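Alpha-fucosidase (Bifidobacterium bifidum, PDB 2EAB) probably hydrolyses alpha-1,2-linked L-fucose from glycans, this chain being the catalytic piece of a longer, calcium-binding protein. Local coordinates at residues N424-Y429 against V508-Q513. Residues are numbered along the deposited sequence; the frame is centred on the assembly and turned at random.
Sequences NLQMNY and VPWILQ
Gln-426 lies between Trp-510 and Ile-511 where the short helical segments 424-428 and 508-513, their axes nearly parallel and 9.5 Å apart at closest approach, pack inside the helical glycoside hydrolase family 95 catalytic domain, a worked example of how a glutamine can lend its carbons to a helix interface while nearby backbone satisfies its amide. Its CB, pointing toward the other helix, skirts the indole at 4.1 Å from Trp-510 NE1. The next carbon makes the main contact: Gln-426 CG stands over the indole face, 3.5 Å from the centroid of the five-membered ring and 6° off its normal, a CH-pi interaction. A bend at chi2 (82°) then carries the amide along the indole instead of straight out, its plane 33° from that of the ring. Gln-426 CD rests between Trp-510 CD2 and the methyl CD1 of Ile-511, each 3.9 Å away. At the tip, NE2 comes to 3.5 Å from Ile-511 N, close to Trp-510 CB as well, yet gives its hydrogen bond to Met-421 O, while OE1 accepts a weak one from Val-423 N, so the preceding backbone holds the buried amide at both ends. An alanine in place of Trp-510 would probably open a gap beside Gln-426 CG and leave the glutamine chain freer to shift. On the other side of the glutamine, with CG1 anti to the backbone N (chi1 -157°), Ile-511 reaches across until its CD1 meets Leu-425 CG at 4.0 Å.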
loop_
_atom_site.group_PDB
_atom_site.type_symbol
_atom_site.label_atom_id
_atom_site.label_comp_id
_atom_site.label_asym_id
_atom_site.label_seq_id
_atom_site.Cartn_x
_atom_site.Cartn_y
_atom_site.Cartn_z
ATOM N N ASN A 424 7.379 0.154 1.065
ATOM C CA ASN A 424 6.386 -0.838 0.660
ATOM C C ASN A 424 4.992 -0.524 1.177
ATOM O O ASN A 424 4.039 -0.466 0.401
ATOM C CB ASN A 424 6.802 -2.242 1.092
ATOM C CG ASN A 424 8.190 -2.613 0.615
ATOM O OD1 ASN A 424 8.364 -3.178 -0.474
ATOM N ND2 ASN A 424 9.185 -2.275 1.401
ATOM N N LEU A 425 4.879 -0.299 2.481
ATOM C CA LEU A 425 3.592 0.063 3.062
ATOM C C LEU A 425 3.095 1.393 2.494
ATOM O O LEU A 425 1.896 1.567 2.249
ATOM C CB LEU A 425 3.679 0.106 4.590
ATOM C CG LEU A 425 2.358 0.334 5.329
ATOM C CD1 LEU A 425 1.351 -0.775 5.037
ATOM C CD2 LEU A 425 2.591 0.482 6.822
ATOM N N GLN A 426 4.023 2.322 2.280
ATOM C CA GLN A 426 3.706 3.587 1.626
ATOM C C GLN A 426 3.059 3.333 0.266
ATOM O O GLN A 426 2.016 3.910 -0.051
ATOM C CB GLN A 426 4.967 4.435 1.453
ATOM C CG GLN A 426 5.502 5.070 2.737
ATOM C CD GLN A 426 6.368 4.153 3.595
ATOM O OE1 GLN A 426 6.641 2.995 3.245
ATOM N NE2 GLN A 426 6.816 4.682 4.729
ATOM N N MET A 427 3.683 2.470 -0.536
ATOM C CA MET A 427 3.186 2.151 -1.871
ATOM C C MET A 427 1.785 1.539 -1.843
ATOM O O MET A 427 0.952 1.848 -2.701
ATOM C CB MET A 427 4.166 1.237 -2.601
ATOM C CG MET A 427 3.847 1.077 -4.075
ATOM S SD MET A 427 5.092 0.192 -5.011
ATOM C CE MET A 427 6.558 1.175 -4.660
ATOM N N ASN A 428 1.525 0.689 -0.850
ATOM C CA ASN A 428 0.195 0.106 -0.677
ATOM C C ASN A 428 -0.885 1.174 -0.574
ATOM O O ASN A 428 -2.039 0.923 -0.925
ATOM C CB ASN A 428 0.131 -0.750 0.590
ATOM C CG ASN A 428 0.847 -2.081 0.460
ATOM O OD1 ASN A 428 1.600 -2.323 -0.481
ATOM N ND2 ASN A 428 0.633 -2.945 1.445
ATOM N N TYR A 429 -0.507 2.341 -0.056
ATOM C CA TYR A 429 -1.434 3.454 0.132
ATOM C C TYR A 429 -1.131 4.665 -0.744
ATOM O O TYR A 429 -1.434 5.808 -0.375
ATOM C CB TYR A 429 -1.583 3.798 1.631
ATOM C CG TYR A 429 -2.267 2.662 2.353
ATOM C CD1 TYR A 429 -3.658 2.608 2.433
ATOM C CD2 TYR A 429 -1.534 1.604 2.888
ATOM C CE1 TYR A 429 -4.298 1.540 3.050
ATOM C CE2 TYR A 429 -2.166 0.536 3.508
ATOM C CZ TYR A 429 -3.545 0.509 3.584
ATOM O OH TYR A 429 -4.155 -0.561 4.196
ATOM N N VAL A 508 8.807 6.945 9.759
ATOM C CA VAL A 508 7.614 7.523 10.386
ATOM C C VAL A 508 7.173 8.823 9.692
ATOM O O VAL A 508 6.039 8.904 9.228
ATOM C CB VAL A 508 7.747 7.652 11.929
ATOM C CG1 VAL A 508 6.538 8.369 12.514
ATOM C CG2 VAL A 508 7.900 6.275 12.554
ATOM N N PRO A 509 8.073 9.825 9.563
ATOM C CA PRO A 509 7.753 10.926 8.646
ATOM C C PRO A 509 7.151 10.458 7.312
ATOM O O PRO A 509 6.124 10.979 6.882
ATOM C CB PRO A 509 9.113 11.608 8.447
ATOM C CG PRO A 509 9.790 11.432 9.778
ATOM C CD PRO A 509 9.349 10.064 10.273
ATOM N N TRP A 510 7.762 9.471 6.666
ATOM C CA TRP A 510 7.268 9.030 5.369
ATOM C C TRP A 510 5.833 8.493 5.425
ATOM O O TRP A 510 4.977 8.939 4.660
ATOM C CB TRP A 510 8.206 8.000 4.759
ATOM C CG TRP A 510 8.002 7.768 3.290
ATOM C CD1 TRP A 510 7.024 8.291 2.482
ATOM C CD2 TRP A 510 8.795 6.928 2.465
ATOM N NE1 TRP A 510 7.178 7.833 1.199
ATOM C CE2 TRP A 510 8.254 6.983 1.162
ATOM C CE3 TRP A 510 9.920 6.125 2.702
ATOM C CZ2 TRP A 510 8.811 6.275 0.093
ATOM C CZ3 TRP A 510 10.477 5.427 1.645
ATOM C CH2 TRP A 510 9.917 5.499 0.357
ATOM N N ILE A 511 5.561 7.543 6.319
ATOM C CA ILE A 511 4.203 7.006 6.404
ATOM C C ILE A 511 3.200 8.088 6.822
ATOM O O ILE A 511 2.034 8.026 6.443
ATOM C CB ILE A 511 4.121 5.745 7.309
ATOM C CG1 ILE A 511 2.904 4.886 6.945
ATOM C CG2 ILE A 511 4.129 6.112 8.792
ATOM C CD1 ILE A 511 2.989 4.239 5.563
ATOM N N LEU A 512 3.658 9.085 7.576
ATOM C CA LEU A 512 2.805 10.232 7.884
ATOM C C LEU A 512 2.356 11.005 6.651
ATOM O O LEU A 512 1.312 11.670 6.687
ATOM C CB LEU A 512 3.452 11.156 8.910
ATOM C CG LEU A 512 3.459 10.600 10.340
ATOM C CD1 LEU A 512 4.382 11.429 11.220
ATOM C CD2 LEU A 512 2.065 10.521 10.946
ATOM N N GLN A 513 3.124 10.936 5.565
ATOM C CA GLN A 513 2.648 11.524 4.312
ATOM C C GLN A 513 1.361 10.857 3.848
ATOM O O GLN A 513 0.398 11.540 3.492
ATOM C CB GLN A 513 3.687 11.435 3.205
ATOM C CG GLN A 513 4.874 12.352 3.384
ATOM C CD GLN A 513 5.723 12.461 2.135
ATOM O OE1 GLN A 513 5.201 12.604 1.034
ATOM N NE2 GLN A 513 7.040 12.423 2.306
#